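PDB 3ZIL: AAR187Cp from Eremothecium gossypii, which probably regulates the establishment of sister-chromatid cohesion by acting on cohesin, the piece described here being its all-helical Wap1 domain. Local coordinates for residues L24-S29 with M43-L48; S189-N194 with L228-K233. All blocks are in the same frame, centred on the assembly; numbering follows the deposited sequence.

Interaction 1. Residues L24-S29 with M43-L48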
ATOM      1  N   LEU A  24     -17.518 -30.864 -18.836  1.00 32.84           N
ATOM      2  CA  LEU A  24     -16.740 -30.635 -17.623  1.00 32.02           C
ATOM      3  C   LEU A  24     -16.108 -31.884 -17.116  1.00 31.52           C
ATOM      4  O   LEU A  24     -14.959 -31.851 -16.652  1.00 27.41           O
ATOM      5  CB  LEU A  24     -17.589 -30.034 -16.530  1.00 28.81           C
ATOM      6  CG  LEU A  24     -17.741 -28.530 -16.642  1.00 27.55           C
ATOM      7  CD1 LEU A  24     -18.227 -28.043 -15.273  1.00 28.96           C
ATOM      8  CD2 LEU A  24     -16.458 -27.798 -17.023  1.00 26.94           C
ATOM      9  N   ASP A  25     -16.839 -32.999 -17.231  1.00 30.91           N
ATOM     10  CA  ASP A  25     -16.254 -34.324 -16.964  1.00 34.84           C
ATOM     11  C   ASP A  25     -15.027 -34.520 -17.828  1.00 31.48           C
ATOM     12  O   ASP A  25     -14.062 -35.102 -17.418  1.00 27.67           O
ATOM     13  CB  ASP A  25     -17.230 -35.462 -17.282  1.00 34.80           C
ATOM     14  CG  ASP A  25     -18.451 -35.439 -16.401  1.00 40.06           C
ATOM     15  OD1 ASP A  25     -18.425 -34.772 -15.351  1.00 48.60           O
ATOM     16  OD2 ASP A  25     -19.457 -36.056 -16.770  1.00 43.02           O
ATOM     17  N   PHE A  26     -15.100 -34.059 -19.059  1.00 31.35           N
ATOM     18  CA  PHE A  26     -13.986 -34.251 -19.912  1.00 33.54           C
ATOM     19  C   PHE A  26     -12.803 -33.369 -19.491  1.00 31.70           C
ATOM     20  O   PHE A  26     -11.678 -33.847 -19.324  1.00 32.85           O
ATOM     21  CB  PHE A  26     -14.384 -33.998 -21.375  1.00 35.67           C
ATOM     22  CG  PHE A  26     -13.211 -34.008 -22.303  1.00 36.47           C
ATOM     23  CD1 PHE A  26     -12.473 -32.834 -22.519  1.00 40.50           C
ATOM     24  CD2 PHE A  26     -12.796 -35.204 -22.916  1.00 41.35           C
ATOM     25  CE1 PHE A  26     -11.380 -32.838 -23.367  1.00 41.99           C
ATOM     26  CE2 PHE A  26     -11.686 -35.219 -23.753  1.00 42.40           C
ATOM     27  CZ  PHE A  26     -10.980 -34.037 -23.976  1.00 44.17           C
ATOM     28  N   ILE A  27     -13.047 -32.071 -19.358  1.00 29.22           N
ATOM     29  CA  ILE A  27     -11.966 -31.097 -19.189  1.00 30.15           C
ATOM     30  C   ILE A  27     -11.345 -31.254 -17.790  1.00 28.24           C
ATOM     31  O   ILE A  27     -10.140 -30.998 -17.590  1.00 25.32           O
ATOM     32  CB  ILE A  27     -12.474 -29.639 -19.375  1.00 34.39           C
ATOM     33  CG1 ILE A  27     -11.409 -28.807 -20.063  1.00 38.38           C
ATOM     34  CG2 ILE A  27     -12.866 -29.017 -18.055  1.00 33.00           C
ATOM     35  CD1 ILE A  27     -11.215 -29.240 -21.503  1.00 42.69           C
ATOM     36  N   LEU A  28     -12.137 -31.718 -16.844  1.00 24.62           N
ATOM     37  CA  LEU A  28     -11.600 -31.861 -15.481  1.00 29.75           C
ATOM     38  C   LEU A  28     -10.916 -33.218 -15.323  1.00 30.06           C
ATOM     39  O   LEU A  28     -11.275 -34.042 -14.451  1.00 27.47           O
ATOM     40  CB  LEU A  28     -12.662 -31.603 -14.390  1.00 26.95           C
ATOM     41  CG  LEU A  28     -13.409 -30.240 -14.442  1.00 29.16           C
ATOM     42  CD1 LEU A  28     -14.611 -30.257 -13.491  1.00 28.49           C
ATOM     43  CD2 LEU A  28     -12.504 -29.001 -14.196  1.00 25.84           C
ATOM     44  N   SER A  29      -9.865 -33.431 -16.115  1.00 30.37           N
ATOM     45  CA  SER A  29      -9.170 -34.747 -16.135  1.00 29.49           C
ATOM     46  C   SER A  29      -8.325 -34.899 -14.852  1.00 29.44           C
ATOM     47  O   SER A  29      -7.646 -33.973 -14.456  1.00 27.11           O
ATOM     48  CB  SER A  29      -8.248 -34.826 -17.364  1.00 26.83           C
ATOM     49  OG  SER A  29      -7.453 -33.646 -17.411  1.00 30.28           O
ATOM     50  N   MET A  43      -6.749 -26.563 -18.871  1.00 18.34           N
ATOM     51  CA  MET A  43      -7.136 -25.332 -18.057  1.00 19.80           C
ATOM     52  C   MET A  43      -7.317 -24.157 -19.043  1.00 17.25           C
ATOM     53  O   MET A  43      -8.237 -23.294 -18.901  1.00 20.40           O
ATOM     54  CB  MET A  43      -6.087 -25.030 -16.944  1.00 17.63           C
ATOM     55  CG  MET A  43      -6.503 -23.813 -16.034  1.00 17.88           C
ATOM     56  SD  MET A  43      -5.168 -23.717 -14.769  1.00 24.10           S
ATOM     57  CE  MET A  43      -5.397 -25.193 -13.771  1.00 23.99           C
ATOM     58  N   LEU A  44      -6.431 -24.101 -20.032  1.00 17.91           N
ATOM     59  CA  LEU A  44      -6.553 -23.056 -21.059  1.00 19.26           C
ATOM     60  C   LEU A  44      -7.882 -23.065 -21.792  1.00 22.62           C
ATOM     61  O   LEU A  44      -8.586 -22.024 -21.968  1.00 21.17           O
ATOM     62  CB  LEU A  44      -5.369 -23.115 -22.047  1.00 21.20           C
ATOM     63  CG  LEU A  44      -5.402 -22.171 -23.284  1.00 21.50           C
ATOM     64  CD1 LEU A  44      -5.460 -20.728 -22.713  1.00 20.86           C
ATOM     65  CD2 LEU A  44      -4.200 -22.338 -24.211  1.00 19.35           C
ATOM     66  N   ARG A  45      -8.267 -24.253 -22.211  1.00 23.42           N
ATOM     67  CA  ARG A  45      -9.461 -24.447 -22.921  1.00 21.80           C
ATOM     68  C   ARG A  45     -10.664 -24.127 -22.023  1.00 23.91           C
ATOM     69  O   ARG A  45     -11.658 -23.545 -22.481  1.00 20.50           O
ATOM     70  CB  ARG A  45      -9.434 -25.877 -23.444  1.00 25.84           C
ATOM     71  CG  ARG A  45     -10.771 -26.375 -23.978  1.00 27.80           C
ATOM     72  CD  ARG A  45     -10.496 -27.697 -24.756  1.00 31.99           C
ATOM     73  NE  ARG A  45     -11.709 -28.071 -25.438  1.00 29.31           N
ATOM     74  CZ  ARG A  45     -11.964 -29.249 -25.984  1.00 32.99           C
ATOM     75  NH1 ARG A  45     -11.069 -30.233 -25.939  1.00 26.35           N
ATOM     76  NH2 ARG A  45     -13.166 -29.445 -26.556  1.00 32.40           N
ATOM     77  N   LEU A  46     -10.568 -24.433 -20.723  1.00 22.74           N
ATOM     78  CA  LEU A  46     -11.641 -24.084 -19.780  1.00 22.37           C
ATOM     79  C   LEU A  46     -11.844 -22.559 -19.607  1.00 23.53           C
ATOM     80  O   LEU A  46     -13.016 -22.054 -19.617  1.00 22.09           O
ATOM     81  CB  LEU A  46     -11.356 -24.727 -18.434  1.00 21.67           C
ATOM     82  CG  LEU A  46     -12.194 -24.300 -17.225  1.00 24.41           C
ATOM     83  CD1 LEU A  46     -13.643 -24.680 -17.485  1.00 22.35           C
ATOM     84  CD2 LEU A  46     -11.622 -24.808 -15.865  1.00 21.59           C
ATOM     85  N   CYS A  47     -10.715 -21.860 -19.437  1.00 21.10           N
ATOM     86  CA  CYS A  47     -10.696 -20.403 -19.201  1.00 23.36           C
ATOM     87  C   CYS A  47     -11.307 -19.774 -20.438  1.00 22.52           C
ATOM     88  O   CYS A  47     -12.147 -18.871 -20.357  1.00 23.54           O
ATOM     89  CB  CYS A  47      -9.269 -19.889 -18.970  1.00 22.06           C
ATOM     90  SG  CYS A  47      -8.618 -20.502 -17.372  1.00 24.09           S
ATOM     91  N   LEU A  48     -10.899 -20.274 -21.593  1.00 22.72           N
ATOM     92  CA  LEU A  48     -11.342 -19.635 -22.860  1.00 26.14           C
ATOM     93  C   LEU A  48     -12.875 -19.828 -23.114  1.00 25.37           C
ATOM     94  O   LEU A  48     -13.579 -18.882 -23.453  1.00 28.05           O
ATOM     95  CB  LEU A  48     -10.452 -20.050 -24.011  1.00 24.19           C
ATOM     96  CG  LEU A  48     -10.554 -19.201 -25.301  1.00 31.49           C
ATOM     97  CD1 LEU A  48     -10.209 -17.713 -25.154  1.00 26.80           C
ATOM     98  CD2 LEU A  48      -9.610 -19.816 -26.304  1.00 28.91           C
TER

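Interaction 2. Residues S189-N194 with L228-K233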
ATOM      1  N   SER A 189      -1.299  -0.543  -0.945  1.00 15.82           N
ATOM      2  CA  SER A 189      -2.375  -0.982  -0.051  1.00 18.07           C
ATOM      3  C   SER A 189      -2.112  -2.357   0.582  1.00 14.94           C
ATOM      4  O   SER A 189      -2.251  -2.500   1.751  1.00 13.15           O
ATOM      5  CB  SER A 189      -3.731  -0.976  -0.786  1.00 21.69           C
ATOM      6  OG  SER A 189      -4.610  -1.759   0.008  1.00 32.77           O
ATOM      7  N   LEU A 190      -1.699  -3.375  -0.190  1.00 14.05           N
ATOM      8  CA  LEU A 190      -1.336  -4.620   0.401  1.00 14.35           C
ATOM      9  C   LEU A 190      -0.134  -4.559   1.419  1.00 15.98           C
ATOM     10  O   LEU A 190      -0.128  -5.234   2.440  1.00 16.55           O
ATOM     11  CB  LEU A 190      -0.920  -5.550  -0.764  1.00 16.15           C
ATOM     12  CG  LEU A 190      -1.961  -6.016  -1.720  1.00 16.09           C
ATOM     13  CD1 LEU A 190      -1.277  -6.629  -2.926  1.00 15.79           C
ATOM     14  CD2 LEU A 190      -2.992  -6.938  -0.984  1.00 15.84           C
ATOM     15  N   LEU A 191       0.890  -3.781   1.089  1.00 16.76           N
ATOM     16  CA  LEU A 191       1.991  -3.504   1.987  1.00 17.45           C
ATOM     17  C   LEU A 191       1.432  -2.915   3.317  1.00 19.61           C
ATOM     18  O   LEU A 191       1.710  -3.435   4.396  1.00 15.92           O
ATOM     19  CB  LEU A 191       2.999  -2.558   1.322  1.00 16.02           C
ATOM     20  CG  LEU A 191       4.412  -2.399   2.014  1.00 18.56           C
ATOM     21  CD1 LEU A 191       5.341  -1.684   0.983  1.00 14.93           C
ATOM     22  CD2 LEU A 191       4.335  -1.672   3.377  1.00 16.80           C
ATOM     23  N   GLU A 192       0.624  -1.875   3.217  1.00 18.45           N
ATOM     24  CA  GLU A 192       0.046  -1.182   4.356  1.00 19.85           C
ATOM     25  C   GLU A 192      -0.804  -2.126   5.207  1.00 21.75           C
ATOM     26  O   GLU A 192      -0.663  -2.202   6.398  1.00 19.67           O
ATOM     27  CB  GLU A 192      -0.800  -0.022   3.867  1.00 19.95           C
ATOM     28  CG  GLU A 192      -1.234   1.009   4.876  1.00 25.87           C
ATOM     29  CD  GLU A 192      -2.358   1.897   4.377  1.00 27.66           C
ATOM     30  OE1 GLU A 192      -2.411   2.297   3.235  1.00 22.29           O
ATOM     31  OE2 GLU A 192      -3.197   2.181   5.173  1.00 32.94           O
ATOM     32  N   ASN A 193      -1.657  -2.876   4.543  1.00 22.87           N
ATOM     33  CA  ASN A 193      -2.485  -3.833   5.250  1.00 23.04           C
ATOM     34  C   ASN A 193      -1.788  -5.061   5.816  1.00 24.75           C
ATOM     35  O   ASN A 193      -2.427  -5.811   6.504  1.00 17.00           O
ATOM     36  CB  ASN A 193      -3.754  -4.203   4.464  1.00 26.87           C
ATOM     37  CG  ASN A 193      -4.629  -2.986   4.247  1.00 33.35           C
ATOM     38  OD1 ASN A 193      -5.070  -2.691   3.147  1.00 45.30           O
ATOM     39  ND2 ASN A 193      -4.782  -2.219   5.269  1.00 36.98           N
ATOM     40  N   ASN A 194      -0.480  -5.234   5.582  1.00 18.76           N
ATOM     41  CA  ASN A 194       0.209  -6.364   6.136  1.00 19.10           C
ATOM     42  C   ASN A 194       1.197  -5.919   7.240  1.00 19.55           C
ATOM     43  O   ASN A 194       2.042  -6.686   7.664  1.00 19.33           O
ATOM     44  CB  ASN A 194       0.922  -7.122   5.019  1.00 20.15           C
ATOM     45  CG  ASN A 194       0.016  -8.145   4.340  1.00 20.96           C
ATOM     46  OD1 ASN A 194       0.017  -9.284   4.750  1.00 23.14           O
ATOM     47  ND2 ASN A 194      -0.801  -7.724   3.332  1.00 20.37           N
ATOM     48  N   LEU A 228       3.334   7.288   0.775  1.00 11.24           N
ATOM     49  CA  LEU A 228       3.381   8.040   2.011  1.00 13.16           C
ATOM     50  C   LEU A 228       2.620   7.299   3.116  1.00 15.75           C
ATOM     51  O   LEU A 228       3.071   7.340   4.251  1.00 17.07           O
ATOM     52  CB  LEU A 228       2.777   9.475   1.840  1.00 13.67           C
ATOM     53  CG  LEU A 228       3.687  10.435   1.003  1.00 17.22           C
ATOM     54  CD1 LEU A 228       2.858  11.592   0.419  1.00 17.57           C
ATOM     55  CD2 LEU A 228       4.868  10.934   1.766  1.00 15.51           C
ATOM     56  N   LYS A 229       1.433   6.728   2.817  1.00 13.59           N
ATOM     57  CA  LYS A 229       0.730   5.991   3.842  1.00 16.83           C
ATOM     58  C   LYS A 229       1.523   4.800   4.326  1.00 17.55           C
ATOM     59  O   LYS A 229       1.529   4.541   5.542  1.00 18.07           O
ATOM     60  CB  LYS A 229      -0.652   5.513   3.374  1.00 16.94           C
ATOM     61  CG  LYS A 229      -1.599   6.713   3.147  1.00 22.16           C
ATOM     62  CD  LYS A 229      -2.880   6.207   2.442  1.00 26.63           C
ATOM     63  CE  LYS A 229      -3.682   7.352   1.832  1.00 32.00           C
ATOM     64  NZ  LYS A 229      -5.148   7.100   1.884  1.00 39.68           N
ATOM     65  N   CYS A 230       2.200   4.080   3.412  1.00 16.52           N
ATOM     66  CA  CYS A 230       3.063   3.039   3.949  1.00 18.76           C
ATOM     67  C   CYS A 230       4.109   3.623   4.891  1.00 17.39           C
ATOM     68  O   CYS A 230       4.339   3.047   5.979  1.00 17.35           O
ATOM     69  CB  CYS A 230       3.755   2.242   2.836  1.00 19.76           C
ATOM     70  SG  CYS A 230       2.503   1.423   1.779  1.00 17.96           S
ATOM     71  N   LEU A 231       4.745   4.727   4.490  1.00 16.98           N
ATOM     72  CA  LEU A 231       5.846   5.314   5.276  1.00 19.30           C
ATOM     73  C   LEU A 231       5.321   5.769   6.646  1.00 21.22           C
ATOM     74  O   LEU A 231       5.981   5.560   7.710  1.00 19.63           O
ATOM     75  CB  LEU A 231       6.547   6.476   4.568  1.00 18.79           C
ATOM     76  CG  LEU A 231       7.496   6.148   3.422  1.00 18.52           C
ATOM     77  CD1 LEU A 231       7.727   7.315   2.475  1.00 15.42           C
ATOM     78  CD2 LEU A 231       8.854   5.509   3.912  1.00 19.03           C
ATOM     79  N   ILE A 232       4.136   6.354   6.642  1.00 19.04           N
ATOM     80  CA  ILE A 232       3.536   6.774   7.937  1.00 19.32           C
ATOM     81  C   ILE A 232       3.307   5.508   8.847  1.00 19.91           C
ATOM     82  O   ILE A 232       3.825   5.422   9.988  1.00 18.62           O
ATOM     83  CB  ILE A 232       2.203   7.508   7.699  1.00 17.28           C
ATOM     84  CG1 ILE A 232       2.463   8.878   7.102  1.00 18.01           C
ATOM     85  CG2 ILE A 232       1.386   7.506   8.968  1.00 17.08           C
ATOM     86  CD1 ILE A 232       1.221   9.521   6.547  1.00 15.77           C
ATOM     87  N   LYS A 233       2.592   4.536   8.303  1.00 20.17           N
ATOM     88  CA  LYS A 233       2.339   3.316   8.979  1.00 20.23           C
ATOM     89  C   LYS A 233       3.576   2.622   9.480  1.00 20.50           C
ATOM     90  O   LYS A 233       3.561   2.153  10.564  1.00 20.11           O
ATOM     91  CB  LYS A 233       1.434   2.350   8.213  1.00 22.16           C
ATOM     92  CG  LYS A 233       0.650   1.441   9.155  1.00 25.50           C
ATOM     93  CD  LYS A 233      -0.629   0.832   8.626  1.00 27.77           C
ATOM     94  CE  LYS A 233      -1.137  -0.281   9.518  1.00 30.55           C
ATOM     95  NZ  LYS A 233      -2.039  -1.274   8.888  1.00 28.73           N
TER
HETATM   96  O   HOH W   1      -3.846   0.556   7.714  1.00 33.50           O

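Interaction 1. Residues L24-S29 with M43-L48
Arg-45 passes obliquely over the CD1 methyl of Ile-27 and ends near the ring of Phe-26, joining the first two helices of the model, 20-27 and 36-52, consecutive in the chain and packed against each other within the all-helical Wap1 domain. It illustrates how the aliphatic part of a long charged side chain can roof an apolar seam. The chain leaves with CG anti to the backbone N (chi1 167°) and stays extended as far as NE, which carries it past Ile-27. At its root, Arg-45 CB stands 4.3 Å from Ile-27 CD1. The next carbon, Arg-45 CG, is 3.8 Å from Ile-27 CD1, and Arg-45 CD comes in to 3.7 Å. Arg-45 NE is still 4.1 Å from Ile-27 CD1, so a single methyl accompanies four successive atoms of the arginine. Beyond CZ, Arg-45 NH1 moves over to the neighbouring residue and stops 3.7 Å from Phe-26 CE1. Ring and guanidinium planes stand 58° apart, and the two side chains cross at about a right angle. Both lie on the exposed border of the seam, whereas Ile-27, Leu-24 and Leu-46 are buried beneath. Helix 54-72 adds to this corner of the fold, Arg-64 touching Leu-24 and forming a salt bridge with Asp-25. In the interior Ile-27 CG1 faces Leu-46 CB at 4.4 Å, and one helical turn earlier Leu-24 CD2 meets the Leu-46 methyl CD1 at 4.2 Å.

Interaction 2. Residues S189-N194 with L228-K233
Glu-192 and Cys-230 bring their CA atoms to 5.2 Å where segments of helices 185-193 and 225-235 run nearly parallel, their directions differing by 13° and their axes approaching to 9.1 Å. With helix 201-215 between them in sequence, this is consistent with a helical-repeat architecture such as that of the TPR clan. The pairing exemplifies a lysine that bonds a backbone carbonyl directly and the carboxylate of the same residue through a water. Lys-233, with CG anti to its backbone N (chi1 -152°) and an extended chain, reaches across so that NZ donates to Glu-192 O at 3.0 Å. The ammonium group approaches from above the carbonyl plane, 40° out of it, not along a lone pair. Water 1 accepts from Lys-233 NZ at 2.8 Å and donates to Glu-192 OE2 at 3.1 Å. A weak bond to Ile-195 O gives NZ a further carbonyl. The two side chains cross at about a right angle, with Glu-192 CG 3.8 Å from Lys-233 CD. The carboxylate continues over the root of Lys-229, where Glu-192 OE1 lies 3.7 Å from Lys-229 CB. Beneath this polar layer, Leu-191 CD2 packs on Cys-230 SG at 3.9 Å. Replacing Lys-233 with an alanine would probably leave Glu-192 O without its ammonium partner and the carboxylate without its water-mediated tie. Apolar side chains of the bound peptide pack on Glu-192, Lys-229, Ile-232 and Lys-233. Behind the pair, Leu-191 meets helix 168-178, Cys-230 touches Leu-214 of helix 201-215, and Ile-232 abuts helix 272-289.

Interactions 1 and 2 come in series along the chain, the first closing before the second opens, and both belong to the Wap1 domain. Their centres are 39 Å apart and their nearest atoms about 21 Å, so they do not touch and share no helix. Interaction 1 joins helices 20-27 and 36-52 near the N-terminal end, its centre about 35 Å from the centre of the chain; that of interaction 2, between helices 185-193 and 225-235, is only about 5 Å from it. Helices including 81-93, 129-141 and 147-158 intervene in sequence. The two contacts are separate helix pairings in a strand-free, elongated domain; the central one also touches the bound peptide.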